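Zinc chaperone AztD (Citrobacter koseri, PDB 6CMK) carries zinc in the periplasm and hands one zinc ion directly to the solute-binding protein AztC of the AztABCD zinc transport system. Local coordinates at residues Y270-Y275 and V301-D306; I294-R299 and G330-S335; A310-V315 and Q324-K329. All coordinates share one frame; numbering follows the deposited sequence.

Two neighbouring four-stranded blades of the beta propeller are joined here. From the N terminus, the earlier of the two blades supplies strand 271-274 to contact 1, which closes on strand 300-305, the first strand of the next blade. Before that loop is closed, the chain has passed through strand 291-295, where contact 2 begins; this ends on strand 331-337, so contacts 1 and 2 cross. Contact 3, the hairpin of strands 312-317 and 321-326, follows contact 1 and nests inside the loop of contact 2. Contacts 1 and 2 thus tie blade to blade, one deeper and one further out, while contact 3 pairs the two inner strands of the later blade.

Contact 1: Y270-Y275 and V301-D306; sequences YFIGNY and VHFVVD
Apolar packing between two adjacent blades of the beta propeller brings Tyr270 and Ile272 against Val305 and Phe303. Strand 271-274 is the second strand of its blade and strand 301-305 belongs to the first strand of the next. They run antiparallel at 174°, but with their axes 8.9 Å apart they meet through side chains and do not pair as strands. Ile272 turns CG2 anti to its backbone N, which carries this methyl to Phe303, with CG2 3.8 Å from CE2. Phe303 holds CG between its backbone N and carbonyl carbon (chi1 51°), which sends the ring across the gap. The rim of the ring meets the Gly273-Asn274 peptide in the ring plane: CE2 lies 3.8 Å from Gly273 C and 3.8 Å from Asn274 N. At the other end, the phenol of Tyr270 reaches over to Val305, its OH 3.3 Å from CG1, and the two side chains pass alongside one another, pointing opposite ways. Ile263 and Ala313 continue the apolar filling, and Arg300 makes a cation-pi contact with Phe303. Asn274, whose side chain is about 7 Å from that of the zinc ligand His216, directs OD1 to the backbone N of Ser260 and Thr261. Because the Asn274 amide is engaged next to its own blade, the two blades are held here by shape and dispersion, without directional bonds between these strands.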
loop_
_atom_site.group_PDB
_atom_site.type_symbol
_atom_site.label_atom_id
_atom_site.label_comp_id
_atom_site.label_asym_id
_atom_site.label_seq_id
_atom_site.Cartn_x
_atom_site.Cartn_y
_atom_site.Cartn_z
ATOM N N TYR B 270 -6.815 4.827 -13.422
ATOM C CA TYR B 270 -7.059 5.318 -14.771
ATOM C C TYR B 270 -5.957 4.783 -15.669
ATOM O O TYR B 270 -4.915 4.326 -15.198
ATOM C CB TYR B 270 -7.090 6.856 -14.836
ATOM C CG TYR B 270 -5.760 7.522 -14.557
ATOM C CD1 TYR B 270 -5.389 7.888 -13.264
ATOM C CD2 TYR B 270 -4.868 7.790 -15.586
ATOM C CE1 TYR B 270 -4.171 8.508 -13.013
ATOM C CE2 TYR B 270 -3.656 8.396 -15.342
ATOM C CZ TYR B 270 -3.312 8.762 -14.064
ATOM O OH TYR B 270 -2.104 9.356 -13.837
ATOM N N PHE B 271 -6.185 4.891 -16.980
ATOM C CA PHE B 271 -5.159 4.611 -17.962
ATOM C C PHE B 271 -5.004 5.813 -18.873
ATOM O O PHE B 271 -5.955 6.559 -19.113
ATOM C CB PHE B 271 -5.498 3.358 -18.773
ATOM C CG PHE B 271 -5.620 2.138 -17.931
ATOM C CD1 PHE B 271 -4.488 1.486 -17.496
ATOM C CD2 PHE B 271 -6.862 1.671 -17.536
ATOM C CE1 PHE B 271 -4.585 0.376 -16.682
ATOM C CE2 PHE B 271 -6.970 0.557 -16.730
ATOM C CZ PHE B 271 -5.832 -0.092 -16.300
ATOM N N ILE B 272 -3.781 6.017 -19.351
ATOM C CA ILE B 272 -3.519 6.949 -20.437
ATOM C C ILE B 272 -2.934 6.148 -21.585
ATOM O O ILE B 272 -2.019 5.340 -21.387
ATOM C CB ILE B 272 -2.581 8.085 -20.010
ATOM C CG1 ILE B 272 -3.233 8.912 -18.899
ATOM C CG2 ILE B 272 -2.266 8.994 -21.212
ATOM C CD1 ILE B 272 -2.327 9.972 -18.328
ATOM N N GLY B 273 -3.497 6.334 -22.767
ATOM C CA GLY B 273 -2.969 5.708 -23.957
ATOM C C GLY B 273 -2.587 6.742 -24.988
ATOM O O GLY B 273 -3.092 7.868 -24.969
ATOM N N ASN B 274 -1.687 6.380 -25.895
ATOM C CA ASN B 274 -1.583 7.174 -27.099
ATOM C C ASN B 274 -2.839 6.962 -27.943
ATOM O O ASN B 274 -3.672 6.096 -27.667
ATOM C CB ASN B 274 -0.296 6.837 -27.866
ATOM C CG ASN B 274 -0.288 5.434 -28.453
ATOM O OD1 ASN B 274 -0.912 4.508 -27.936
ATOM N ND2 ASN B 274 0.450 5.271 -29.543
ATOM N N TYR B 275 -2.998 7.797 -28.964
ATOM C CA TYR B 275 -4.191 7.736 -29.797
ATOM C C TYR B 275 -3.851 8.416 -31.105
ATOM O O TYR B 275 -4.465 9.415 -31.484
ATOM C CB TYR B 275 -5.391 8.397 -29.102
ATOM C CG TYR B 275 -6.729 7.915 -29.628
ATOM C CD1 TYR B 275 -7.179 6.631 -29.355
ATOM C CD2 TYR B 275 -7.540 8.744 -30.392
ATOM C CE1 TYR B 275 -8.392 6.178 -29.835
ATOM C CE2 TYR B 275 -8.758 8.304 -30.877
ATOM C CZ TYR B 275 -9.181 7.013 -30.596
ATOM O OH TYR B 275 -10.391 6.555 -31.070
ATOM N N VAL B 301 6.699 11.935 -27.183
ATOM C CA VAL B 301 7.935 11.179 -27.017
ATOM C C VAL B 301 7.803 10.123 -25.923
ATOM O O VAL B 301 8.256 8.989 -26.088
ATOM C CB VAL B 301 9.105 12.143 -26.709
ATOM C CG1 VAL B 301 10.377 11.366 -26.337
ATOM C CG2 VAL B 301 9.372 13.076 -27.897
ATOM N N HIS B 302 7.195 10.486 -24.796
ATOM C CA HIS B 302 7.118 9.597 -23.642
ATOM C C HIS B 302 6.033 10.100 -22.700
ATOM O O HIS B 302 5.682 11.278 -22.722
ATOM C CB HIS B 302 8.469 9.537 -22.918
ATOM C CG HIS B 302 8.566 8.441 -21.903
ATOM N ND1 HIS B 302 9.007 8.656 -20.614
ATOM C CD2 HIS B 302 8.269 7.122 -21.989
ATOM C CE1 HIS B 302 8.993 7.508 -19.954
ATOM N NE2 HIS B 302 8.549 6.563 -20.769
ATOM N N PHE B 303 5.487 9.203 -21.879
ATOM C CA PHE B 303 4.643 9.669 -20.790
ATOM C C PHE B 303 4.779 8.744 -19.584
ATOM O O PHE B 303 5.204 7.591 -19.700
ATOM C CB PHE B 303 3.165 9.860 -21.217
ATOM C CG PHE B 303 2.499 8.688 -21.944
ATOM C CD1 PHE B 303 2.992 7.394 -21.923
ATOM C CD2 PHE B 303 1.338 8.941 -22.670
ATOM C CE1 PHE B 303 2.326 6.373 -22.601
ATOM C CE2 PHE B 303 0.674 7.940 -23.347
ATOM C CZ PHE B 303 1.165 6.651 -23.313
ATOM N N VAL B 304 4.475 9.306 -18.408
ATOM C CA VAL B 304 4.495 8.569 -17.143
ATOM C C VAL B 304 3.463 9.193 -16.220
ATOM O O VAL B 304 3.091 10.360 -16.370
ATOM C CB VAL B 304 5.871 8.581 -16.423
ATOM C CG1 VAL B 304 7.003 8.047 -17.301
ATOM C CG2 VAL B 304 6.213 9.989 -15.902
ATOM N N VAL B 305 3.018 8.416 -15.223
ATOM C CA VAL B 305 2.126 8.959 -14.209
ATOM C C VAL B 305 2.956 9.472 -13.037
ATOM O O VAL B 305 4.115 9.102 -12.837
ATOM C CB VAL B 305 1.067 7.930 -13.730
ATOM C CG1 VAL B 305 0.307 7.342 -14.920
ATOM C CG2 VAL B 305 1.695 6.826 -12.872
ATOM N N ASP B 306 2.359 10.360 -12.254
ATOM C CA ASP B 306 2.975 10.791 -11.009
ATOM C C ASP B 306 2.462 9.870 -9.911
ATOM O O ASP B 306 1.255 9.881 -9.626
ATOM C CB ASP B 306 2.638 12.241 -10.702
ATOM C CG ASP B 306 3.476 12.813 -9.557
ATOM O OD1 ASP B 306 3.672 12.116 -8.533
ATOM O OD2 ASP B 306 3.923 13.975 -9.674
#

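Contact 2: I294-R299 and G330-S335; sequences IQLPTR and GEISQS
Ile294 and Ile332 form the centre of an apolar contact between the last strands of two successive blades, with Leu296 and Pro297 extending it from the linker that leaves strand 291-295. The methyl CG2 of Ile294 lies 3.8 Å from CG1 of Ile332. Beyond it, the terminal CD1 of Ile332 is met by Leu296, whose CD2 approaches to 3.9 Å with the two side chains at about a right angle. Pro297 adds its CD, 4.2 Å from Ile332 CD1. Ile325, on strand 321-326, touches both isoleucines.

A second kind of contact sets side chain against backbone. The other branch of Ile294, with CG1 anti to the carbonyl carbon (chi1 -62°), runs along the turn into strand 331-335: CG1 is 3.5 Å from Gly330 O, and CD1 is 3.7 Å from Glu331 N. Gly330 and Glu331 together lie opposite Asp326, a G1 beta bulge whose first residue, Gly330, has the positive phi of that bulge.

Polar bonds form within each blade and not across the contact. Gln295 NE2 donates to Leu296 O at 3.1 Å in a nearly straight bond, the acceptor lying in its amide plane, while OE1 receives Arg279; Ser333 OG bonds to Gln324 OE1. Residues 294-297 and 330-332, each partly outside a strand, run in directions 17° apart. The contact joins the outermost strands of two successive four-stranded blades of the beta propeller.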
loop_
_atom_site.group_PDB
_atom_site.type_symbol
_atom_site.label_atom_id
_atom_site.label_comp_id
_atom_site.label_asym_id
_atom_site.label_seq_id
_atom_site.Cartn_x
_atom_site.Cartn_y
_atom_site.Cartn_z
ATOM N N ILE B 294 -7.029 14.206 -25.234
ATOM C CA ILE B 294 -6.195 15.405 -25.147
ATOM C C ILE B 294 -5.358 15.506 -26.414
ATOM O O ILE B 294 -4.663 14.554 -26.792
ATOM C CB ILE B 294 -5.290 15.418 -23.902
ATOM C CG1 ILE B 294 -6.144 15.420 -22.636
ATOM C CG2 ILE B 294 -4.362 16.642 -23.941
ATOM C CD1 ILE B 294 -5.355 15.354 -21.360
ATOM N N GLN B 295 -5.426 16.663 -27.060
ATOM C CA GLN B 295 -4.626 16.957 -28.237
ATOM C C GLN B 295 -3.316 17.605 -27.816
ATOM O O GLN B 295 -3.320 18.618 -27.107
ATOM C CB GLN B 295 -5.393 17.886 -29.172
ATOM C CG GLN B 295 -4.595 18.332 -30.390
ATOM C CD GLN B 295 -4.360 17.201 -31.359
ATOM O OE1 GLN B 295 -5.305 16.602 -31.870
ATOM N NE2 GLN B 295 -3.093 16.907 -31.629
ATOM N N LEU B 296 -2.187 17.014 -28.256
ATOM C CA LEU B 296 -0.894 17.584 -27.934
ATOM C C LEU B 296 -0.463 18.546 -29.034
ATOM O O LEU B 296 -0.790 18.341 -30.209
ATOM C CB LEU B 296 0.156 16.491 -27.786
ATOM C CG LEU B 296 -0.216 15.347 -26.854
ATOM C CD1 LEU B 296 0.799 14.228 -26.983
ATOM C CD2 LEU B 296 -0.308 15.848 -25.424
ATOM N N PRO B 297 0.279 19.597 -28.684
ATOM C CA PRO B 297 0.736 20.527 -29.728
ATOM C C PRO B 297 1.719 19.903 -30.701
ATOM O O PRO B 297 1.700 20.265 -31.881
ATOM C CB PRO B 297 1.363 21.684 -28.936
ATOM C CG PRO B 297 1.577 21.177 -27.563
ATOM C CD PRO B 297 0.618 20.055 -27.325
ATOM N N THR B 298 2.581 18.994 -30.250
ATOM C CA THR B 298 3.474 18.251 -31.128
ATOM C C THR B 298 3.421 16.783 -30.725
ATOM O O THR B 298 2.656 16.387 -29.839
ATOM C CB THR B 298 4.915 18.780 -31.069
ATOM O OG1 THR B 298 5.401 18.716 -29.721
ATOM C CG2 THR B 298 4.986 20.219 -31.555
ATOM N N ARG B 299 4.249 15.968 -31.367
ATOM C CA ARG B 299 4.150 14.522 -31.198
ATOM C C ARG B 299 4.726 14.057 -29.865
ATOM O O ARG B 299 5.685 14.624 -29.331
ATOM C CB ARG B 299 4.856 13.815 -32.353
ATOM C CG ARG B 299 4.013 13.799 -33.607
ATOM C CD ARG B 299 4.810 13.392 -34.823
ATOM N NE ARG B 299 5.783 14.409 -35.191
ATOM C CZ ARG B 299 6.652 14.280 -36.188
ATOM N NH1 ARG B 299 6.667 13.169 -36.913
ATOM N NH2 ARG B 299 7.505 15.263 -36.456
ATOM N N GLY B 330 -8.858 16.631 -17.386
ATOM C CA GLY B 330 -8.738 16.179 -18.758
ATOM C C GLY B 330 -8.061 17.184 -19.665
ATOM O O GLY B 330 -8.484 17.360 -20.815
ATOM N N GLU B 331 -6.996 17.826 -19.189
ATOM C CA GLU B 331 -6.328 18.838 -19.986
ATOM C C GLU B 331 -4.868 18.954 -19.578
ATOM O O GLU B 331 -4.463 18.526 -18.495
ATOM C CB GLU B 331 -7.022 20.191 -19.830
ATOM C CG GLU B 331 -6.915 20.748 -18.428
ATOM C CD GLU B 331 -7.748 21.999 -18.239
ATOM O OE1 GLU B 331 -8.693 22.217 -19.031
ATOM O OE2 GLU B 331 -7.454 22.765 -17.299
ATOM N N ILE B 332 -4.084 19.559 -20.468
ATOM C CA ILE B 332 -2.725 19.987 -20.148
ATOM C C ILE B 332 -2.817 21.260 -19.323
ATOM O O ILE B 332 -3.304 22.289 -19.809
ATOM C CB ILE B 332 -1.907 20.227 -21.422
ATOM C CG1 ILE B 332 -1.823 18.946 -22.253
ATOM C CG2 ILE B 332 -0.508 20.740 -21.070
ATOM C CD1 ILE B 332 -1.160 19.133 -23.594
ATOM N N SER B 333 -2.335 21.207 -18.083
ATOM C CA SER B 333 -2.437 22.368 -17.203
ATOM C C SER B 333 -1.258 23.323 -17.340
ATOM O O SER B 333 -1.419 24.528 -17.105
ATOM C CB SER B 333 -2.588 21.915 -15.747
ATOM O OG SER B 333 -1.796 20.772 -15.485
ATOM N N GLN B 334 -0.089 22.834 -17.742
ATOM C CA GLN B 334 1.025 23.722 -18.053
ATOM C C GLN B 334 2.120 22.926 -18.751
ATOM O O GLN B 334 2.121 21.692 -18.747
ATOM C CB GLN B 334 1.573 24.399 -16.798
ATOM C CG GLN B 334 2.131 23.443 -15.767
ATOM C CD GLN B 334 2.651 24.156 -14.538
ATOM O OE1 GLN B 334 3.331 25.174 -14.641
ATOM N NE2 GLN B 334 2.336 23.626 -13.367
ATOM N N SER B 335 3.066 23.665 -19.335
ATOM C CA SER B 335 4.184 23.108 -20.088
ATOM C C SER B 335 5.441 23.902 -19.769
ATOM O O SER B 335 5.374 25.095 -19.467
ATOM C CB SER B 335 3.923 23.151 -21.600
ATOM O OG SER B 335 2.713 22.493 -21.926
#

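Contact 3: A310-V315 and Q324-K329; sequences AKFAYV and QIDVLK
Gln324 sets CG anti to its backbone N (chi1 -178°) and stays extended beyond it, while Phe312, with chi1 at -70°, turns its ring to meet the amide; the two stack across a beta hairpin inside one propeller blade. Ring and amide planes are 11° apart, and Gln324 NE2 sits 3.8 Å above the plane of the Phe312 ring, over its centre. Lys311 CG covers the opposite face, off toward the rim, so the ring is held between an amide on one face and an aliphatic carbon on the other.

Strands 312-315 and 324-326 are antiparallel, with Ala313 and Ile325 as a hydrogen-bonded pair flanked by the non-hydrogen-bonded pairs Phe312-Asp326 and Tyr314-Gln324. Ala313 N donates to Ile325 O at 3.0 Å, and Ile325 N returns the bond to Ala313 O at 2.8 Å. Ile325 O also takes a CA-H contact from Phe312. Past the end of the strand, Val327 N still reaches Lys311 O at 3.0 Å. There the chain turns, and Asp326 OD1 accepts from Lys329 N in an Asx motif, met from above the carboxylate plane.

On the face away from Phe312, Val315 CG2 lies 3.6 Å from Ile325 CG1, and Ala313 packs beside Val327 CG2, next to Tyr270 of the preceding blade. The polar ends of the other face are well occupied: Gln324 OE1 accepts from Gln334 NE2 and is bonded to Ser333 OG, and Tyr314 OH is bonded to Asp306 OD2. A water completes the arrangement, accepting from Gln324 NE2 at 2.8 Å and donating to Tyr314 OH at 2.6 Å, in the plane of the tyrosine ring.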
loop_
_atom_site.group_PDB
_atom_site.type_symbol
_atom_site.label_atom_id
_atom_site.label_comp_id
_atom_site.label_asym_id
_atom_site.label_seq_id
_atom_site.Cartn_x
_atom_site.Cartn_y
_atom_site.Cartn_z
ATOM N N ALA B 310 -1.409 11.871 -7.270
ATOM C CA ALA B 310 -2.230 11.018 -8.119
ATOM C C ALA B 310 -3.041 11.775 -9.161
ATOM O O ALA B 310 -3.481 11.161 -10.135
ATOM C CB ALA B 310 -3.195 10.197 -7.260
ATOM N N LYS B 311 -3.293 13.068 -8.977
ATOM C CA LYS B 311 -4.094 13.775 -9.962
ATOM C C LYS B 311 -3.318 14.125 -11.230
ATOM O O LYS B 311 -3.922 14.660 -12.162
ATOM C CB LYS B 311 -4.674 15.052 -9.355
ATOM C CG LYS B 311 -3.650 16.088 -8.943
ATOM C CD LYS B 311 -4.277 17.459 -8.740
ATOM C CE LYS B 311 -5.413 17.447 -7.732
ATOM N NZ LYS B 311 -6.564 18.256 -8.209
ATOM N N PHE B 312 -2.020 13.839 -11.296
ATOM C CA PHE B 312 -1.182 14.322 -12.386
ATOM C C PHE B 312 -0.484 13.182 -13.117
ATOM O O PHE B 312 -0.163 12.140 -12.533
ATOM C CB PHE B 312 -0.133 15.308 -11.870
ATOM C CG PHE B 312 -0.717 16.618 -11.425
ATOM C CD1 PHE B 312 -1.372 17.430 -12.329
ATOM C CD2 PHE B 312 -0.621 17.031 -10.108
ATOM C CE1 PHE B 312 -1.922 18.632 -11.936
ATOM C CE2 PHE B 312 -1.170 18.235 -9.704
ATOM C CZ PHE B 312 -1.821 19.036 -10.621
ATOM N N ALA B 313 -0.250 13.408 -14.412
ATOM C CA ALA B 313 0.667 12.614 -15.219
ATOM C C ALA B 313 1.485 13.584 -16.059
ATOM O O ALA B 313 1.205 14.779 -16.101
ATOM C CB ALA B 313 -0.063 11.614 -16.120
ATOM N N TYR B 314 2.513 13.074 -16.719
ATOM C CA TYR B 314 3.388 13.922 -17.524
ATOM C C TYR B 314 3.597 13.326 -18.906
ATOM O O TYR B 314 3.756 12.119 -19.051
ATOM C CB TYR B 314 4.751 14.119 -16.844
ATOM C CG TYR B 314 4.569 14.570 -15.433
ATOM C CD1 TYR B 314 4.062 15.831 -15.159
ATOM C CD2 TYR B 314 4.825 13.716 -14.380
ATOM C CE1 TYR B 314 3.842 16.225 -13.863
ATOM C CE2 TYR B 314 4.610 14.101 -13.088
ATOM C CZ TYR B 314 4.128 15.355 -12.834
ATOM O OH TYR B 314 3.905 15.732 -11.530
ATOM N N VAL B 315 3.584 14.191 -19.918
ATOM C CA VAL B 315 3.895 13.807 -21.291
ATOM C C VAL B 315 5.044 14.674 -21.772
ATOM O O VAL B 315 5.027 15.897 -21.582
ATOM C CB VAL B 315 2.689 13.967 -22.233
ATOM C CG1 VAL B 315 2.970 13.271 -23.566
ATOM C CG2 VAL B 315 1.422 13.442 -21.605
ATOM N N GLN B 324 2.362 18.939 -18.156
ATOM C CA GLN B 324 1.640 18.439 -16.994
ATOM C C GLN B 324 0.203 18.126 -17.394
ATOM O O GLN B 324 -0.503 18.995 -17.921
ATOM C CB GLN B 324 1.684 19.485 -15.881
ATOM C CG GLN B 324 1.008 19.067 -14.596
ATOM C CD GLN B 324 0.937 20.213 -13.605
ATOM O OE1 GLN B 324 0.338 21.255 -13.881
ATOM N NE2 GLN B 324 1.563 20.033 -12.454
ATOM N N ILE B 325 -0.226 16.889 -17.163
ATOM C CA ILE B 325 -1.600 16.471 -17.419
ATOM C C ILE B 325 -2.369 16.482 -16.108
ATOM O O ILE B 325 -2.042 15.731 -15.182
ATOM C CB ILE B 325 -1.666 15.070 -18.042
ATOM C CG1 ILE B 325 -0.809 14.993 -19.301
ATOM C CG2 ILE B 325 -3.118 14.700 -18.325
ATOM C CD1 ILE B 325 -1.172 16.018 -20.351
ATOM N N ASP B 326 -3.423 17.293 -16.057
ATOM C CA ASP B 326 -4.398 17.254 -14.964
ATOM C C ASP B 326 -5.442 16.221 -15.359
ATOM O O ASP B 326 -6.297 16.476 -16.212
ATOM C CB ASP B 326 -5.007 18.630 -14.733
ATOM C CG ASP B 326 -6.006 18.648 -13.591
ATOM O OD1 ASP B 326 -6.597 17.593 -13.272
ATOM O OD2 ASP B 326 -6.200 19.734 -13.007
ATOM N N VAL B 327 -5.351 15.040 -14.748
ATOM C CA VAL B 327 -6.136 13.893 -15.190
ATOM C C VAL B 327 -7.620 14.104 -14.918
ATOM O O VAL B 327 -8.473 13.719 -15.725
ATOM C CB VAL B 327 -5.601 12.612 -14.520
ATOM C CG1 VAL B 327 -6.427 11.408 -14.905
ATOM C CG2 VAL B 327 -4.148 12.391 -14.925
ATOM N N LEU B 328 -7.957 14.717 -13.786
ATOM C CA LEU B 328 -9.367 14.931 -13.469
ATOM C C LEU B 328 -9.992 16.017 -14.337
ATOM O O LEU B 328 -11.170 15.913 -14.696
ATOM C CB LEU B 328 -9.512 15.252 -11.981
ATOM C CG LEU B 328 -9.088 14.026 -11.154
ATOM C CD1 LEU B 328 -8.934 14.337 -9.676
ATOM C CD2 LEU B 328 -10.080 12.880 -11.345
ATOM N N LYS B 329 -9.236 17.049 -14.704
ATOM C CA LYS B 329 -9.776 18.049 -15.614
ATOM C C LYS B 329 -9.690 17.619 -17.072
ATOM O O LYS B 329 -10.393 18.185 -17.915
ATOM C CB LYS B 329 -9.053 19.380 -15.423
ATOM C CG LYS B 329 -9.242 19.987 -14.041
ATOM C CD LYS B 329 -8.650 21.385 -13.961
ATOM C CE LYS B 329 -9.291 22.199 -12.852
ATOM N NZ LYS B 329 -8.794 23.601 -12.837
HETATM O O HOH W 1 3.073 18.184 -11.034
#